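Local coordinates for ribulose-1,5-bisphosphate carboxylase/oxygenase large subunit (Rhodopseudomonas palustris, PDB 3QFW), which is a RuBisCO-like protein of the RuBisCO large-chain family, probably a magnesium-binding enzyme whose own reaction is not established, at residues B[230-235]-B[256-261]; B[251-256]-B[276-281]. One frame throughout, in Å; residues are numbered along the deposited sequence.

In the fold
Both contacts belong to the TIM-barrel catalytic domain of the RuBisCO family and share A256. Contact 2 lies about 4 Å from the centre of the chain and pairs two neighbouring parallel strands, 250-253 and 280-284; every residue that touches in it is buried. Contact 1, about 10 Å from that centre, is only partly buried: the short helix 231-234, directly after strand 226-229, meets the loop that follows strand 250-253. Their chemistry follows their place. Direct backbone and carboxylate hydrogen bonds hold contact 2, whereas contact 1 has apolar packing and a single bridging water. P231 links them by packing, its CD 3.3 Å from H254 O.

Contact 1 of 2, residues B[230-235]-B[256-261]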
loop_
_atom_site.group_PDB
_atom_site.type_symbol
_atom_site.label_atom_id
_atom_site.label_comp_id
_atom_site.label_asym_id
_atom_site.label_seq_id
_atom_site.Cartn_x
_atom_site.Cartn_y
_atom_site.Cartn_z
ATOM N N ALA B 230 -4.016 9.940 1.503
ATOM C CA ALA B 230 -3.514 8.738 2.166
ATOM C C ALA B 230 -2.475 8.070 1.273
ATOM O O ALA B 230 -2.839 7.364 0.326
ATOM C CB ALA B 230 -4.656 7.791 2.457
ATOM N N PRO B 231 -1.181 8.297 1.557
ATOM C CA PRO B 231 -0.123 7.835 0.648
ATOM C C PRO B 231 -0.170 6.330 0.403
ATOM O O PRO B 231 0.123 5.885 -0.712
ATOM C CB PRO B 231 1.177 8.239 1.371
ATOM C CG PRO B 231 0.756 9.414 2.272
ATOM C CD PRO B 231 -0.643 9.068 2.703
ATOM N N MET B 232 -0.559 5.555 1.412
ATOM C CA MET B 232 -0.504 4.105 1.280
ATOM C C MET B 232 -1.691 3.571 0.487
ATOM O O MET B 232 -1.676 2.435 0.019
ATOM C CB MET B 232 -0.338 3.424 2.645
ATOM C CG MET B 232 0.930 3.897 3.416
ATOM S SD MET B 232 2.510 3.584 2.576
ATOM C CE MET B 232 2.285 4.430 1.042
ATOM N N ILE B 233 -2.707 4.410 0.319
ATOM C CA ILE B 233 -3.796 4.085 -0.588
ATOM C C ILE B 233 -3.407 4.365 -2.031
ATOM O O ILE B 233 -3.511 3.489 -2.889
ATOM C CB ILE B 233 -5.067 4.870 -0.267
ATOM C CG1 ILE B 233 -5.626 4.419 1.073
ATOM C CG2 ILE B 233 -6.122 4.650 -1.373
ATOM C CD1 ILE B 233 -6.814 5.206 1.514
ATOM N N VAL B 234 -2.923 5.579 -2.282
ATOM C CA VAL B 234 -2.771 6.077 -3.641
ATOM C C VAL B 234 -1.413 5.744 -4.243
ATOM O O VAL B 234 -1.173 5.988 -5.425
ATOM C CB VAL B 234 -2.984 7.582 -3.689
ATOM C CG1 VAL B 234 -4.308 7.936 -3.006
ATOM C CG2 VAL B 234 -1.826 8.293 -2.986
ATOM N N GLY B 235 -0.535 5.163 -3.436
ATOM C CA GLY B 235 0.804 4.837 -3.890
ATOM C C GLY B 235 1.735 5.981 -3.528
ATOM O O GLY B 235 1.482 7.138 -3.883
ATOM N N ALA B 256 -4.330 5.864 6.372
ATOM C CA ALA B 256 -5.136 4.742 5.887
ATOM C C ALA B 256 -4.260 3.700 5.174
ATOM O O ALA B 256 -3.477 4.051 4.304
ATOM C CB ALA B 256 -6.229 5.241 4.957
ATOM N N MET B 257 -4.407 2.435 5.573
ATOM C CA MET B 257 -3.658 1.285 5.015
ATOM C C MET B 257 -2.172 1.229 5.377
ATOM O O MET B 257 -1.415 0.455 4.789
ATOM C CB MET B 257 -3.871 1.128 3.499
ATOM C CG MET B 257 -5.167 0.387 3.106
ATOM S SD MET B 257 -5.193 -1.399 3.477
ATOM C CE MET B 257 -3.889 -1.942 2.390
ATOM N N ALA B 258 -1.754 2.027 6.356
ATOM C CA ALA B 258 -0.351 2.034 6.762
ATOM C C ALA B 258 0.002 0.808 7.602
ATOM O O ALA B 258 1.170 0.522 7.832
ATOM C CB ALA B 258 -0.013 3.323 7.520
ATOM N N GLY B 259 -1.009 0.088 8.068
ATOM C CA GLY B 259 -0.768 -1.053 8.934
ATOM C C GLY B 259 -0.758 -2.375 8.197
ATOM O O GLY B 259 -0.509 -3.432 8.784
ATOM N N ALA B 260 -1.028 -2.322 6.899
ATOM C CA ALA B 260 -1.173 -3.541 6.102
ATOM C C ALA B 260 0.153 -4.288 6.037
ATOM O O ALA B 260 0.189 -5.516 6.002
ATOM C CB ALA B 260 -1.656 -3.198 4.720
ATOM N N ALA B 261 1.243 -3.531 6.014
ATOM C CA ALA B 261 2.581 -4.095 6.105
ATOM C C ALA B 261 3.228 -3.579 7.398
ATOM O O ALA B 261 2.915 -2.484 7.865
ATOM C CB ALA B 261 3.401 -3.705 4.893
HETATM O O HOH W 1 -1.616 6.186 4.012
#
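In I233, CG1 stands anti to the carbonyl carbon (chi1 -67°) and CD1 extends the chain (chi2 176°), which carries the CD1 methyl to the CB of A256 at 3.5 Å, tighter than usual for two carbons. M232 has a similar first torsion (-57°), and its CB and CG do the touching; bends at chi2 and chi3 lead the thioether end away. The M232 side chain also touches F273 of helix 265-276. M232 CB sits 3.6 Å from A256 O, and M232 CG passes 4.0 Å from A258 CA. A further apolar contact joins the methyl of A230 to that of A256, CB to CB at 3.9 Å, so the A256 methyl meets A230 and I233 side by side, both on the same side of it.

No hydrogen bond runs directly between 230-235 and 256-261. One water spans them instead, accepting from M232 N at 2.9 Å and donating to A256 O at 2.8 Å. A230, the N-cap residue of helix 231-234, accepts I233 N and V234 N on its carbonyl O. N85 of the second subunit packs on I233 and A256, and M257 makes backbone hydrogen bonds to that subunit, so the contact is part of the dimer interface. The chemistry implies a joint beyond the ends of adjacent barrel strands made by methyl groups and the M232 methylenes, with the water satisfying two backbone polar atoms that do not meet each other.

Contact 2 of 2, residues B[251-256]-B[276-281]; sequences VVAHPA and FGADAT
The D279 side chain crosses V251 obliquely at the start of a parallel strand pair, in the beta-alpha-beta unit of strand 250-253, helix 265-276 and strand 280-284 of the TIM barrel. With CG of D279 anti to its carbonyl carbon (chi1 -58°), the carboxylate reaches across to V251: OD2 takes V251 N at 2.8 Å, nearly straight at 166°, through the anti lone pair, and lies 3.5 Å from V251 CB. The other oxygen, OD1, accepts V117 N and G118 N, so both ends of the carboxylate are held and its rotation is fixed. Replacing D279 by an alanine would probably leave V251 N, V117 N and G118 N without these acceptors and the start of strand 250-253 less firmly held to the residues leading into strand 280-284.

Further along, V252 pairs with A280 and A253 with T281. V252 CG1 lies 4.2 Å from A280 CB on one face of the sheet; on the face that carries A253 and T281, the A253 methyl meets that of A278, in the loop before strand 280-284, CB to CB at 3.7 Å, both touching F273 of helix 265-276. T281 OG1 bonds to L269 O of that helix, tying strand to crossover. V251 O is gripped twice, by D279 N at 2.7 Å in the carbonyl plane and by A280 N at 3.2 Å, tilted from it. Next in the register, A253 N donates to A280 O at 2.8 Å, almost straight at 177°.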
loop_
_atom_site.group_PDB
_atom_site.type_symbol
_atom_site.label_atom_id
_atom_site.label_comp_id
_atom_site.label_asym_id
_atom_site.label_seq_id
_atom_site.Cartn_x
_atom_site.Cartn_y
_atom_site.Cartn_z
ATOM N N VAL B 251 -0.094 20.116 2.549
ATOM C CA VAL B 251 -0.366 18.706 2.245
ATOM C C VAL B 251 -0.446 17.898 3.528
ATOM O O VAL B 251 0.555 17.725 4.228
ATOM C CB VAL B 251 0.704 18.099 1.342
ATOM C CG1 VAL B 251 0.434 16.573 1.133
ATOM C CG2 VAL B 251 0.742 18.837 0.013
ATOM N N VAL B 252 -1.641 17.413 3.838
ATOM C CA VAL B 252 -1.872 16.670 5.071
ATOM C C VAL B 252 -1.930 15.185 4.724
ATOM O O VAL B 252 -2.761 14.768 3.917
ATOM C CB VAL B 252 -3.206 17.064 5.727
ATOM C CG1 VAL B 252 -3.376 16.345 7.057
ATOM C CG2 VAL B 252 -3.311 18.592 5.910
ATOM N N ALA B 253 -1.065 14.389 5.335
ATOM C CA ALA B 253 -1.075 12.957 5.075
ATOM C C ALA B 253 -1.960 12.221 6.081
ATOM O O ALA B 253 -2.028 12.599 7.252
ATOM C CB ALA B 253 0.340 12.400 5.084
ATOM N N HIS B 254 -2.657 11.192 5.597
ATOM C CA HIS B 254 -3.494 10.322 6.421
ATOM C C HIS B 254 -2.946 8.890 6.381
ATOM O O HIS B 254 -2.431 8.445 5.352
ATOM C CB HIS B 254 -4.934 10.317 5.898
ATOM C CG HIS B 254 -5.896 9.598 6.794
ATOM N ND1 HIS B 254 -6.158 8.250 6.678
ATOM C CD2 HIS B 254 -6.648 10.040 7.833
ATOM C CE1 HIS B 254 -7.031 7.890 7.602
ATOM N NE2 HIS B 254 -7.351 8.961 8.315
ATOM N N PRO B 255 -3.072 8.155 7.493
ATOM C CA PRO B 255 -2.400 6.855 7.564
ATOM C C PRO B 255 -3.222 5.646 7.074
ATOM O O PRO B 255 -2.832 4.519 7.360
ATOM C CB PRO B 255 -2.114 6.712 9.062
ATOM C CG PRO B 255 -3.293 7.384 9.705
ATOM C CD PRO B 255 -3.579 8.588 8.816
ATOM N N ALA B 256 -4.330 5.864 6.372
ATOM C CA ALA B 256 -5.136 4.742 5.887
ATOM C C ALA B 256 -4.260 3.700 5.174
ATOM O O ALA B 256 -3.477 4.051 4.304
ATOM C CB ALA B 256 -6.229 5.241 4.957
ATOM N N PHE B 276 8.695 12.437 1.788
ATOM C CA PHE B 276 7.976 12.460 0.516
ATOM C C PHE B 276 7.139 13.722 0.281
ATOM O O PHE B 276 6.675 13.951 -0.842
ATOM C CB PHE B 276 7.106 11.204 0.374
ATOM C CG PHE B 276 7.906 9.934 0.278
ATOM C CD1 PHE B 276 9.172 9.940 -0.286
ATOM C CD2 PHE B 276 7.408 8.742 0.781
ATOM C CE1 PHE B 276 9.921 8.767 -0.370
ATOM C CE2 PHE B 276 8.148 7.575 0.703
ATOM C CZ PHE B 276 9.409 7.592 0.130
ATOM N N GLY B 277 6.923 14.509 1.333
ATOM C CA GLY B 277 6.325 15.830 1.195
ATOM C C GLY B 277 5.162 16.204 2.095
ATOM O O GLY B 277 4.532 17.241 1.887
ATOM N N ALA B 278 4.851 15.378 3.088
ATOM C CA ALA B 278 3.728 15.681 3.957
ATOM C C ALA B 278 4.069 16.889 4.858
ATOM O O ALA B 278 5.117 16.917 5.490
ATOM C CB ALA B 278 3.365 14.477 4.795
ATOM N N ASP B 279 3.183 17.880 4.909
ATOM C CA ASP B 279 3.390 19.026 5.798
ATOM C C ASP B 279 2.797 18.771 7.171
ATOM O O ASP B 279 3.283 19.309 8.181
ATOM C CB ASP B 279 2.797 20.295 5.205
ATOM C CG ASP B 279 3.386 20.624 3.855
ATOM O OD1 ASP B 279 4.595 20.929 3.795
ATOM O OD2 ASP B 279 2.636 20.584 2.863
ATOM N N ALA B 280 1.747 17.960 7.210
ATOM C CA ALA B 280 1.221 17.475 8.477
ATOM C C ALA B 280 0.962 15.989 8.336
ATOM O O ALA B 280 0.747 15.487 7.232
ATOM C CB ALA B 280 -0.053 18.209 8.878
ATOM N N THR B 281 0.995 15.275 9.449
ATOM C CA THR B 281 0.805 13.841 9.369
ATOM C C THR B 281 -0.095 13.340 10.501
ATOM O O THR B 281 0.206 13.515 11.694
ATOM C CB THR B 281 2.162 13.090 9.271
ATOM O OG1 THR B 281 1.923 11.696 9.090
ATOM C CG2 THR B 281 3.027 13.304 10.528
#